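Local coordinates for protein leucyl-tRNA synthetase subunit alpha (Aquifex aeolicus, PDB 3O0A) that probably removes wrongly attached amino acids from leucine tRNA by hydrolysing the ester bond, as the CP1 editing domain of leucyl-tRNA synthetase, at residues A[57-62]-A[128-133]; A[66-71]-A[107-112]; A[47-52]-A[138-143]. All coordinates share one frame; numbering follows the deposited sequence.

Contact 1 (A[57-62]-A[128-133]); sequences VLAPEH and NYVLYE
Val57 and Val130 both carry CG1 opposite the backbone N (chi1 173° and 172°), and with these nearly matching torsions CG1 of Val57 meets CG2 of Val130 at 3.4 Å, tighter than usual for two methyl groups. The same CG2 also lies over the centre of the Tyr129 ring, 3.8 Å above its plane, roughly at right angles to the valine contact. The Tyr129 hydroxyl is hydrogen-bonded to Asp149. Two residues on from Val57, Ala59 presses its methyl into the backbone of the facing loop, with CB 3.3 Å from O of Val130 and 3.4 Å from N of Tyr132. The arrangement is a strand exit packed against a connecting loop: strand 55-58 of the mixed sheet gives way to a type I turn, Ala59 to His62, while 128-133 belongs to the link between strands 121-127 and 138-141, which flank 55-58 on either side. At the far end of the turn Tyr132 directs a ring edge toward the face of His62, in an offset edge-to-face pair with centroids 5.9 Å apart and planes at 89°. His62 is fixed independently, since ND1 caps N of Leu64 at the start of helix 64-74. Where side chain and backbone do not meet directly, water 1 fills in, donating to OE1 of Glu61 at 2.6 Å and accepting from N of Tyr132 at 2.8 Å. The other carboxylate oxygen, OE2, forms a salt bridge with Arg98, whose NE also bonds to O of Asn128.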
ATOM      1  N   VAL A  57       0.615  -3.163   0.799  1.00 12.18           N
ATOM      2  CA  VAL A  57       0.605  -4.493   1.424  1.00 12.21           C
ATOM      3  C   VAL A  57      -0.679  -4.736   2.219  1.00 11.59           C
ATOM      4  O   VAL A  57      -1.074  -3.909   3.039  1.00 11.44           O
ATOM      5  CB  VAL A  57       1.822  -4.728   2.354  1.00 12.38           C
ATOM      6  CG1 VAL A  57       1.667  -6.058   3.093  1.00 14.84           C
ATOM      7  CG2 VAL A  57       3.132  -4.727   1.554  1.00 13.91           C
ATOM      8  N   LEU A  58      -1.323  -5.874   1.966  1.00 10.48           N
ATOM      9  CA  LEU A  58      -2.466  -6.318   2.744  1.00 10.68           C
ATOM     10  C   LEU A  58      -1.978  -7.347   3.742  1.00 10.04           C
ATOM     11  O   LEU A  58      -1.153  -8.202   3.406  1.00 10.38           O
ATOM     12  CB  LEU A  58      -3.492  -7.003   1.831  1.00  9.88           C
ATOM     13  CG  LEU A  58      -4.445  -6.125   1.001  1.00 12.31           C
ATOM     14  CD1 LEU A  58      -3.761  -4.961   0.317  1.00 16.54           C
ATOM     15  CD2 LEU A  58      -5.254  -6.982   0.012  1.00 11.30           C
ATOM     16  N   ALA A  59      -2.491  -7.284   4.964  1.00 10.78           N
ATOM     17  CA  ALA A  59      -2.298  -8.402   5.894  1.00 11.11           C
ATOM     18  C   ALA A  59      -2.797  -9.717   5.250  1.00 11.74           C
ATOM     19  O   ALA A  59      -3.736  -9.716   4.451  1.00 10.56           O
ATOM     20  CB  ALA A  59      -3.021  -8.139   7.179  1.00 12.06           C
ATOM     21  N   PRO A  60      -2.172 -10.855   5.602  1.00 12.67           N
ATOM     22  CA  PRO A  60      -2.548 -12.145   5.000  1.00 13.31           C
ATOM     23  C   PRO A  60      -4.030 -12.474   5.153  1.00 13.18           C
ATOM     24  O   PRO A  60      -4.611 -13.113   4.258  1.00 13.26           O
ATOM     25  CB  PRO A  60      -1.710 -13.169   5.775  1.00 14.17           C
ATOM     26  CG  PRO A  60      -0.623 -12.385   6.431  1.00 15.37           C
ATOM     27  CD  PRO A  60      -1.086 -10.982   6.590  1.00 13.48           C
ATOM     28  N   GLU A  61      -4.638 -12.053   6.265  1.00 13.35           N
ATOM     29  CA  GLU A  61      -6.048 -12.355   6.520  1.00 14.63           C
ATOM     30  C   GLU A  61      -7.006 -11.330   5.917  1.00 13.71           C
ATOM     31  O   GLU A  61      -8.224 -11.451   6.082  1.00 14.06           O
ATOM     32  CB  GLU A  61      -6.344 -12.475   8.019  1.00 15.79           C
ATOM     33  CG  GLU A  61      -5.354 -13.321   8.775  1.00 18.58           C
ATOM     34  CD  GLU A  61      -4.184 -12.510   9.333  1.00 22.65           C
ATOM     35  OE1 GLU A  61      -3.871 -11.416   8.815  1.00 21.09           O
ATOM     36  OE2 GLU A  61      -3.581 -12.973  10.316  1.00 24.21           O
ATOM     37  N   HIS A  62      -6.465 -10.309   5.258  1.00 12.90           N
ATOM     38  CA  HIS A  62      -7.308  -9.273   4.644  1.00 12.65           C
ATOM     39  C   HIS A  62      -8.255  -9.919   3.628  1.00 13.06           C
ATOM     40  O   HIS A  62      -7.806 -10.698   2.785  1.00 13.14           O
ATOM     41  CB  HIS A  62      -6.448  -8.196   3.968  1.00 12.22           C
ATOM     42  CG  HIS A  62      -7.192  -6.925   3.673  1.00 11.13           C
ATOM     43  ND1 HIS A  62      -8.185  -6.853   2.719  1.00 11.93           N
ATOM     44  CD2 HIS A  62      -7.092  -5.681   4.206  1.00 12.00           C
ATOM     45  CE1 HIS A  62      -8.670  -5.625   2.680  1.00 11.79           C
ATOM     46  NE2 HIS A  62      -8.024  -4.891   3.570  1.00 11.95           N
ATOM     47  N   ASN A 128       3.876 -10.833   5.910  1.00 16.75           N
ATOM     48  CA  ASN A 128       3.732 -11.263   7.307  1.00 17.95           C
ATOM     49  C   ASN A 128       3.797 -10.126   8.320  1.00 18.90           C
ATOM     50  O   ASN A 128       3.124 -10.171   9.360  1.00 20.44           O
ATOM     51  CB  ASN A 128       4.733 -12.370   7.673  1.00 19.07           C
ATOM     52  CG  ASN A 128       6.186 -11.931   7.555  1.00 19.19           C
ATOM     53  OD1 ASN A 128       6.499 -10.890   6.972  1.00 18.66           O
ATOM     54  ND2 ASN A 128       7.087 -12.746   8.111  1.00 21.51           N
ATOM     55  N   TYR A 129       4.572  -9.089   8.006  1.00 19.26           N
ATOM     56  CA  TYR A 129       4.828  -8.010   8.973  1.00 19.38           C
ATOM     57  C   TYR A 129       3.662  -7.024   9.148  1.00 18.84           C
ATOM     58  O   TYR A 129       3.669  -6.193  10.064  1.00 18.59           O
ATOM     59  CB  TYR A 129       6.148  -7.290   8.640  1.00 20.37           C
ATOM     60  CG  TYR A 129       6.099  -6.309   7.476  1.00 20.24           C
ATOM     61  CD1 TYR A 129       6.220  -6.747   6.148  1.00 21.14           C
ATOM     62  CD2 TYR A 129       5.975  -4.938   7.702  1.00 20.47           C
ATOM     63  CE1 TYR A 129       6.182  -5.840   5.073  1.00 19.63           C
ATOM     64  CE2 TYR A 129       5.934  -4.023   6.632  1.00 19.74           C
ATOM     65  CZ  TYR A 129       6.050  -4.473   5.331  1.00 20.39           C
ATOM     66  OH  TYR A 129       6.022  -3.567   4.289  1.00 20.54           O
ATOM     67  N   VAL A 130       2.665  -7.128   8.273  1.00 17.20           N
ATOM     68  CA  VAL A 130       1.511  -6.269   8.318  1.00 17.29           C
ATOM     69  C   VAL A 130       0.397  -7.023   9.030  1.00 17.21           C
ATOM     70  O   VAL A 130      -0.036  -8.081   8.577  1.00 16.38           O
ATOM     71  CB  VAL A 130       1.104  -5.813   6.884  1.00 16.21           C
ATOM     72  CG1 VAL A 130      -0.222  -5.067   6.902  1.00 16.55           C
ATOM     73  CG2 VAL A 130       2.201  -4.930   6.308  1.00 16.61           C
ATOM     74  N   LEU A 131      -0.030  -6.484  10.167  1.00 18.15           N
ATOM     75  CA  LEU A 131      -1.050  -7.145  10.973  1.00 18.89           C
ATOM     76  C   LEU A 131      -2.427  -6.640  10.581  1.00 19.05           C
ATOM     77  O   LEU A 131      -2.621  -5.440  10.398  1.00 18.68           O
ATOM     78  CB  LEU A 131      -0.790  -6.924  12.469  1.00 19.51           C
ATOM     79  CG  LEU A 131       0.531  -7.503  13.004  1.00 19.35           C
ATOM     80  CD1 LEU A 131       0.713  -7.199  14.503  1.00 22.75           C
ATOM     81  CD2 LEU A 131       0.635  -9.007  12.742  1.00 19.80           C
ATOM     82  N   TYR A 132      -3.387  -7.558  10.476  1.00 19.81           N
ATOM     83  CA  TYR A 132      -4.749  -7.182  10.114  1.00 20.23           C
ATOM     84  C   TYR A 132      -5.345  -6.155  11.086  1.00 20.97           C
ATOM     85  O   TYR A 132      -6.160  -5.320  10.699  1.00 20.43           O
ATOM     86  CB  TYR A 132      -5.647  -8.421   9.985  1.00 20.96           C
ATOM     87  CG  TYR A 132      -7.023  -8.103   9.436  1.00 21.06           C
ATOM     88  CD1 TYR A 132      -7.174  -7.532   8.172  1.00 20.02           C
ATOM     89  CD2 TYR A 132      -8.166  -8.354  10.184  1.00 24.69           C
ATOM     90  CE1 TYR A 132      -8.433  -7.228   7.665  1.00 21.28           C
ATOM     91  CE2 TYR A 132      -9.437  -8.053   9.683  1.00 25.17           C
ATOM     92  CZ  TYR A 132      -9.555  -7.494   8.423  1.00 22.44           C
ATOM     93  OH  TYR A 132     -10.807  -7.193   7.930  1.00 23.40           O
ATOM     94  N   GLU A 133      -4.903  -6.218  12.342  1.00 22.13           N
ATOM     95  CA  GLU A 133      -5.433  -5.381  13.413  1.00 23.99           C
ATOM     96  C   GLU A 133      -4.956  -3.930  13.361  1.00 23.89           C
ATOM     97  O   GLU A 133      -5.558  -3.056  13.995  1.00 25.34           O
ATOM     98  CB  GLU A 133      -5.083  -5.993  14.780  1.00 24.95           C
ATOM     99  CG  GLU A 133      -5.698  -7.379  15.030  1.00 28.12           C
ATOM    100  CD  GLU A 133      -5.056  -8.498  14.208  1.00 29.70           C
ATOM    101  OE1 GLU A 133      -3.853  -8.407  13.886  1.00 29.83           O
ATOM    102  OE2 GLU A 133      -5.767  -9.477  13.874  1.00 33.47           O
TER
HETATM  103  O   HOH W   1      -2.659 -10.221  10.837  1.00 23.18           O

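Contact 2 (A[66-71]-A[107-112]); sequences PVLACI and VFLGVY
Val111 fits its two methyls against one face of a helix, across successive turns: CG1 touches CG2 of Ile71 at 3.5 Å and also lies 3.5 Å from O of Leu68, while CG2 reaches CB of Leu68 at 3.9 Å. With chi1 at -64°, CG1 is anti to the carbonyl carbon and CG2 lies between that carbon and the backbone N, so the branches diverge to Ile71 and Leu68. Leu109 adds its CD1, 4.1 Å from CB of Leu68. No hydrogen bond joins the segments; the approach of Leu68 O to Leu109 O at 3.3 Å is between two acceptors. Helix 64-74 here lies on the edge strand 106-114 of the mixed sheet, at the place where that strand is interrupted. Gly110, with a positive phi (84°) at which a side chain would press on O of Leu109, turns the corner; Leu109 and Val111 on either side of it both face the helix. Both keep backbone hydrogen bonds to Val124, as at a beta bulge, and O of Gly110 is taken up by Asn77. Farther out, Leu58 covers Leu68 and Leu109 from the sheet, and on the helix's remote side Cys70 is joined by a disulfide to Cys23.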
ATOM      1  N   PRO A  66      -7.710 -12.902  -1.399  1.00 11.90           N
ATOM      2  CA  PRO A  66      -8.148 -13.852  -2.432  1.00 11.72           C
ATOM      3  C   PRO A  66      -8.807 -13.178  -3.639  1.00 11.46           C
ATOM      4  O   PRO A  66      -8.630 -13.643  -4.766  1.00 12.28           O
ATOM      5  CB  PRO A  66      -9.134 -14.778  -1.693  1.00 12.35           C
ATOM      6  CG  PRO A  66      -9.550 -14.038  -0.482  1.00 14.19           C
ATOM      7  CD  PRO A  66      -8.433 -13.097  -0.125  1.00 12.19           C
ATOM      8  N   VAL A  67      -9.529 -12.085  -3.407  1.00 10.66           N
ATOM      9  CA  VAL A  67     -10.163 -11.339  -4.483  1.00  9.95           C
ATOM     10  C   VAL A  67      -9.105 -10.819  -5.462  1.00  9.60           C
ATOM     11  O   VAL A  67      -9.189 -11.058  -6.674  1.00 10.05           O
ATOM     12  CB  VAL A  67     -11.013 -10.158  -3.932  1.00  9.73           C
ATOM     13  CG1 VAL A  67     -11.579  -9.335  -5.088  1.00  9.57           C
ATOM     14  CG2 VAL A  67     -12.139 -10.684  -3.043  1.00 10.98           C
ATOM     15  N   LEU A  68      -8.111 -10.105  -4.931  1.00  8.73           N
ATOM     16  CA  LEU A  68      -7.067  -9.517  -5.777  1.00  8.78           C
ATOM     17  C   LEU A  68      -6.152 -10.547  -6.415  1.00  8.98           C
ATOM     18  O   LEU A  68      -5.719 -10.367  -7.560  1.00  9.62           O
ATOM     19  CB  LEU A  68      -6.267  -8.472  -4.993  1.00  9.35           C
ATOM     20  CG  LEU A  68      -7.088  -7.282  -4.513  1.00  9.24           C
ATOM     21  CD1 LEU A  68      -6.153  -6.396  -3.679  1.00 10.43           C
ATOM     22  CD2 LEU A  68      -7.738  -6.510  -5.683  1.00  9.04           C
ATOM     23  N   ALA A  69      -5.871 -11.635  -5.700  1.00  8.77           N
ATOM     24  CA  ALA A  69      -5.084 -12.735  -6.288  1.00  9.55           C
ATOM     25  C   ALA A  69      -5.826 -13.404  -7.465  1.00 10.51           C
ATOM     26  O   ALA A  69      -5.213 -13.792  -8.478  1.00 10.34           O
ATOM     27  CB  ALA A  69      -4.707 -13.763  -5.210  1.00 10.01           C
ATOM     28  N   CYS A  70      -7.150 -13.502  -7.343  1.00 10.40           N
ATOM     29  CA  CYS A  70      -7.973 -14.058  -8.421  1.00 11.32           C
ATOM     30  C   CYS A  70      -7.829 -13.174  -9.651  1.00 10.98           C
ATOM     31  O   CYS A  70      -7.628 -13.665 -10.767  1.00 11.11           O
ATOM     32  CB  CYS A  70      -9.441 -14.127  -7.982  1.00 11.64           C
ATOM     33  SG  CYS A  70     -10.583 -14.772  -9.234  1.00 15.34           S
ATOM     34  N   ILE A  71      -7.911 -11.865  -9.432  1.00  9.91           N
ATOM     35  CA  ILE A  71      -7.726 -10.893 -10.510  1.00 10.97           C
ATOM     36  C   ILE A  71      -6.308 -10.949 -11.095  1.00 10.62           C
ATOM     37  O   ILE A  71      -6.147 -10.967 -12.306  1.00 11.78           O
ATOM     38  CB  ILE A  71      -8.117  -9.474 -10.060  1.00 10.74           C
ATOM     39  CG1 ILE A  71      -9.633  -9.442  -9.766  1.00 11.18           C
ATOM     40  CG2 ILE A  71      -7.716  -8.446 -11.125  1.00 11.64           C
ATOM     41  CD1 ILE A  71     -10.127  -8.162  -9.060  1.00 12.28           C
ATOM     42  N   VAL A 107       4.129 -12.036  -0.791  1.00 14.43           N
ATOM     43  CA  VAL A 107       3.752 -12.578  -2.089  1.00 14.06           C
ATOM     44  C   VAL A 107       3.059 -11.488  -2.899  1.00 13.29           C
ATOM     45  O   VAL A 107       2.329 -10.659  -2.338  1.00 12.47           O
ATOM     46  CB  VAL A 107       2.825 -13.816  -1.962  1.00 14.26           C
ATOM     47  CG1 VAL A 107       3.580 -15.010  -1.375  1.00 16.16           C
ATOM     48  CG2 VAL A 107       1.558 -13.510  -1.151  1.00 13.12           C
ATOM     49  N   PHE A 108       3.317 -11.469  -4.201  1.00 12.70           N
ATOM     50  CA  PHE A 108       2.717 -10.453  -5.084  1.00 12.85           C
ATOM     51  C   PHE A 108       1.337 -10.945  -5.497  1.00 11.80           C
ATOM     52  O   PHE A 108       1.190 -12.104  -5.903  1.00 12.62           O
ATOM     53  CB  PHE A 108       3.625 -10.242  -6.298  1.00 13.96           C
ATOM     54  CG  PHE A 108       3.071  -9.327  -7.369  1.00 13.55           C
ATOM     55  CD1 PHE A 108       2.437  -8.124  -7.053  1.00 13.02           C
ATOM     56  CD2 PHE A 108       3.233  -9.673  -8.714  1.00 15.21           C
ATOM     57  CE1 PHE A 108       1.946  -7.295  -8.068  1.00 12.72           C
ATOM     58  CE2 PHE A 108       2.765  -8.860  -9.738  1.00 16.29           C
ATOM     59  CZ  PHE A 108       2.117  -7.656  -9.420  1.00 12.13           C
ATOM     60  N   LEU A 109       0.337 -10.071  -5.382  1.00 11.31           N
ATOM     61  CA  LEU A 109      -1.043 -10.425  -5.736  1.00 10.65           C
ATOM     62  C   LEU A 109      -1.386 -10.261  -7.222  1.00 11.39           C
ATOM     63  O   LEU A 109      -2.467 -10.661  -7.661  1.00 11.70           O
ATOM     64  CB  LEU A 109      -2.031  -9.646  -4.851  1.00 10.15           C
ATOM     65  CG  LEU A 109      -1.833  -9.795  -3.334  1.00  9.71           C
ATOM     66  CD1 LEU A 109      -2.992  -9.076  -2.590  1.00 10.38           C
ATOM     67  CD2 LEU A 109      -1.676 -11.270  -2.863  1.00 11.83           C
ATOM     68  N   GLY A 110      -0.470  -9.681  -7.996  1.00 11.33           N
ATOM     69  CA  GLY A 110      -0.637  -9.608  -9.443  1.00 11.79           C
ATOM     70  C   GLY A 110      -1.475  -8.442  -9.939  1.00 11.36           C
ATOM     71  O   GLY A 110      -1.843  -8.391 -11.113  1.00 12.48           O
ATOM     72  N   VAL A 111      -1.789  -7.502  -9.053  1.00 10.78           N
ATOM     73  CA  VAL A 111      -2.538  -6.311  -9.459  1.00 11.09           C
ATOM     74  C   VAL A 111      -1.774  -5.068  -9.040  1.00 10.94           C
ATOM     75  O   VAL A 111      -0.914  -5.133  -8.156  1.00 10.98           O
ATOM     76  CB  VAL A 111      -3.967  -6.276  -8.849  1.00  9.91           C
ATOM     77  CG1 VAL A 111      -4.799  -7.468  -9.387  1.00 11.65           C
ATOM     78  CG2 VAL A 111      -3.931  -6.289  -7.307  1.00 11.37           C
ATOM     79  N   TYR A 112      -2.115  -3.949  -9.672  1.00 11.27           N
ATOM     80  CA  TYR A 112      -1.508  -2.661  -9.356  1.00 11.97           C
ATOM     81  C   TYR A 112      -2.577  -1.672  -8.917  1.00 11.77           C
ATOM     82  O   TYR A 112      -3.602  -1.486  -9.595  1.00 12.08           O
ATOM     83  CB  TYR A 112      -0.758  -2.134 -10.574  1.00 13.73           C
ATOM     84  CG  TYR A 112       0.380  -3.036 -10.976  1.00 15.19           C
ATOM     85  CD1 TYR A 112       0.155  -4.178 -11.750  1.00 15.93           C
ATOM     86  CD2 TYR A 112       1.680  -2.763 -10.559  1.00 17.96           C
ATOM     87  CE1 TYR A 112       1.215  -5.025 -12.104  1.00 16.40           C
ATOM     88  CE2 TYR A 112       2.733  -3.584 -10.920  1.00 17.82           C
ATOM     89  CZ  TYR A 112       2.497  -4.711 -11.677  1.00 18.95           C
ATOM     90  OH  TYR A 112       3.553  -5.518 -12.027  1.00 18.42           O
TER

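Contact 3 (A[47-52]-A[138-143]); sequences PDTVFG and AIMCVP
Met140 lays its thioether end against Val50 and the hydroxyl of Thr49, with CE 3.7 Å from CA of Val50 and 3.6 Å from OG1 of Thr49. SD follows closely, 3.9 Å from CG2 of Val50. The chain leaves the strand with CG between the backbone N and the carbonyl carbon (chi1 71°) and is extended from there on, long enough to span two backbones that are still well apart. Val142, two residues on, sits where the backbones are closer, the CA atoms of Gly52 and Val142 being 5.4 Å apart: its CG2 sits 3.6 Å from both O and OG1 of Thr49, and its CG1 is 3.6 Å from O of Gly52. Having no side chain, Gly52 lets the valine settle directly against its carbonyl. The 3-10 segment 47-52 begins with the last three residues of the TTRPDT sequence, the threonine-rich region of editing domains in this family, and the contact joins this loop, between strands 37-44 and 55-58, to the edge strand 138-141 of the mixed sheet. OG1 of Thr49 is hydrogen-bonded to O of Arg46. Phe10 packs on both Val50 and Met140, and Asp149 receives the backbone N-H of Val142.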
ATOM      1  N   PRO A  47       0.520  10.656   6.123  1.00 16.22           N
ATOM      2  CA  PRO A  47      -0.043  11.035   4.829  1.00 15.32           C
ATOM      3  C   PRO A  47       0.876  11.990   4.049  1.00 15.37           C
ATOM      4  O   PRO A  47       0.742  12.109   2.831  1.00 14.75           O
ATOM      5  CB  PRO A  47      -1.365  11.699   5.220  1.00 15.65           C
ATOM      6  CG  PRO A  47      -1.103  12.268   6.581  1.00 16.47           C
ATOM      7  CD  PRO A  47      -0.260  11.220   7.240  1.00 17.12           C
ATOM      8  N   ASP A  48       1.807  12.645   4.754  1.00 16.08           N
ATOM      9  CA  ASP A  48       2.830  13.481   4.126  1.00 16.79           C
ATOM     10  C   ASP A  48       3.741  12.706   3.164  1.00 16.83           C
ATOM     11  O   ASP A  48       4.404  13.311   2.324  1.00 17.57           O
ATOM     12  CB  ASP A  48       3.680  14.229   5.181  1.00 18.01           C
ATOM     13  CG  ASP A  48       4.327  13.293   6.212  1.00 19.00           C
ATOM     14  OD1 ASP A  48       3.740  12.253   6.588  1.00 17.65           O
ATOM     15  OD2 ASP A  48       5.432  13.620   6.676  1.00 21.74           O
ATOM     16  N   THR A  49       3.742  11.376   3.280  1.00 16.23           N
ATOM     17  CA  THR A  49       4.602  10.503   2.470  1.00 16.20           C
ATOM     18  C   THR A  49       3.862   9.786   1.327  1.00 14.43           C
ATOM     19  O   THR A  49       4.443   8.921   0.650  1.00 14.86           O
ATOM     20  CB  THR A  49       5.326   9.445   3.341  1.00 16.49           C
ATOM     21  OG1 THR A  49       4.386   8.494   3.862  1.00 17.23           O
ATOM     22  CG2 THR A  49       6.091  10.120   4.496  1.00 19.44           C
ATOM     23  N   VAL A  50       2.598  10.148   1.102  1.00 13.71           N
ATOM     24  CA  VAL A  50       1.749   9.390   0.166  1.00 12.50           C
ATOM     25  C   VAL A  50       2.335   9.346  -1.260  1.00 13.01           C
ATOM     26  O   VAL A  50       2.187   8.349  -1.974  1.00 12.39           O
ATOM     27  CB  VAL A  50       0.279   9.903   0.169  1.00 12.39           C
ATOM     28  CG1 VAL A  50       0.192  11.310  -0.415  1.00 12.54           C
ATOM     29  CG2 VAL A  50      -0.663   8.909  -0.603  1.00 12.48           C
ATOM     30  N   PHE A  51       3.016  10.417  -1.672  1.00 13.77           N
ATOM     31  CA  PHE A  51       3.602  10.426  -3.014  1.00 14.44           C
ATOM     32  C   PHE A  51       4.754   9.429  -3.124  1.00 15.49           C
ATOM     33  O   PHE A  51       5.177   9.084  -4.228  1.00 16.55           O
ATOM     34  CB  PHE A  51       4.063  11.830  -3.413  1.00 14.83           C
ATOM     35  CG  PHE A  51       2.929  12.775  -3.726  1.00 14.62           C
ATOM     36  CD1 PHE A  51       2.255  13.437  -2.703  1.00 13.65           C
ATOM     37  CD2 PHE A  51       2.548  13.014  -5.054  1.00 14.94           C
ATOM     38  CE1 PHE A  51       1.199  14.327  -2.984  1.00 13.97           C
ATOM     39  CE2 PHE A  51       1.502  13.909  -5.355  1.00 14.63           C
ATOM     40  CZ  PHE A  51       0.819  14.564  -4.314  1.00 13.80           C
ATOM     41  N   GLY A  52       5.246   8.966  -1.976  1.00 15.47           N
ATOM     42  CA  GLY A  52       6.381   8.045  -1.928  1.00 15.98           C
ATOM     43  C   GLY A  52       5.976   6.592  -1.829  1.00 15.34           C
ATOM     44  O   GLY A  52       6.832   5.718  -1.705  1.00 16.42           O
ATOM     45  N   ALA A 138      -4.570  -2.952   5.701  1.00 12.31           N
ATOM     46  CA  ALA A 138      -3.800  -2.704   4.481  1.00 11.76           C
ATOM     47  C   ALA A 138      -3.032  -1.410   4.663  1.00 12.05           C
ATOM     48  O   ALA A 138      -3.544  -0.443   5.244  1.00 11.64           O
ATOM     49  CB  ALA A 138      -4.704  -2.597   3.280  1.00 12.40           C
ATOM     50  N   ILE A 139      -1.794  -1.398   4.191  1.00 12.02           N
ATOM     51  CA  ILE A 139      -0.960  -0.208   4.349  1.00 12.96           C
ATOM     52  C   ILE A 139      -0.391   0.238   3.006  1.00 12.62           C
ATOM     53  O   ILE A 139      -0.209  -0.575   2.086  1.00 11.45           O
ATOM     54  CB  ILE A 139       0.184  -0.433   5.393  1.00 14.25           C
ATOM     55  CG1 ILE A 139       1.143  -1.543   4.940  1.00 14.10           C
ATOM     56  CG2 ILE A 139      -0.405  -0.743   6.787  1.00 15.06           C
ATOM     57  CD1 ILE A 139       2.517  -1.509   5.640  1.00 15.66           C
ATOM     58  N   MET A 140      -0.122   1.536   2.897  1.00 13.26           N
ATOM     59  CA  MET A 140       0.752   2.012   1.838  1.00 13.39           C
ATOM     60  C   MET A 140       2.192   1.885   2.301  1.00 14.19           C
ATOM     61  O   MET A 140       2.519   2.133   3.477  1.00 14.50           O
ATOM     62  CB  MET A 140       0.426   3.444   1.434  1.00 13.51           C
ATOM     63  CG  MET A 140       0.797   4.487   2.471  1.00 14.07           C
ATOM     64  SD  MET A 140       0.224   6.094   1.907  1.00 14.83           S
ATOM     65  CE  MET A 140       1.209   7.123   2.995  1.00 15.73           C
ATOM     66  N   CYS A 141       3.056   1.465   1.385  1.00 14.29           N
ATOM     67  CA  CYS A 141       4.435   1.227   1.750  1.00 15.46           C
ATOM     68  C   CYS A 141       5.374   2.235   1.108  1.00 15.84           C
ATOM     69  O   CYS A 141       5.379   2.420  -0.106  1.00 15.25           O
ATOM     70  CB  CYS A 141       4.828  -0.213   1.420  1.00 15.73           C
ATOM     71  SG  CYS A 141       3.769  -1.417   2.263  1.00 19.43           S
ATOM     72  N   VAL A 142       6.166   2.875   1.960  1.00 15.98           N
ATOM     73  CA  VAL A 142       7.031   3.979   1.577  1.00 17.05           C
ATOM     74  C   VAL A 142       8.432   3.600   2.087  1.00 18.26           C
ATOM     75  O   VAL A 142       8.855   4.032   3.168  1.00 18.78           O
ATOM     76  CB  VAL A 142       6.541   5.314   2.184  1.00 16.96           C
ATOM     77  CG1 VAL A 142       7.415   6.502   1.727  1.00 17.83           C
ATOM     78  CG2 VAL A 142       5.062   5.557   1.819  1.00 15.76           C
ATOM     79  N   PRO A 143       9.150   2.764   1.316  1.00 18.94           N
ATOM     80  CA  PRO A 143      10.446   2.274   1.791  1.00 20.15           C
ATOM     81  C   PRO A 143      11.465   3.363   2.118  1.00 21.73           C
ATOM     82  O   PRO A 143      12.325   3.144   2.968  1.00 22.73           O
ATOM     83  CB  PRO A 143      10.971   1.408   0.640  1.00 20.82           C
ATOM     84  CG  PRO A 143       9.871   1.241  -0.301  1.00 19.81           C
ATOM     85  CD  PRO A 143       8.786   2.228  -0.009  1.00 18.70           C
TER

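In the fold
From the N terminus the chain opens three loops in turn and closes them in reverse order. Segment 47-52 comes first, then 57-62 at the end of strand 55-58, then 66-71 on the helix that follows. Contact 2 closes first, when strand 106-114 returns to that helix; contact 1 closes with the loop after strand 121-127; contact 3, the widest, closes with strand 138-141. The loops therefore nest without crossing. All three reach the same mixed sheet. Leu58 CD2 packs on Leu68 CD1 at 3.8 Å, linking contacts 1 and 2, and a probable backbone hydrogen bond from Ile139 to Val57 links contacts 1 and 3. Contacts 2 and 3 do not touch; their nearest atoms are about 8 Å apart.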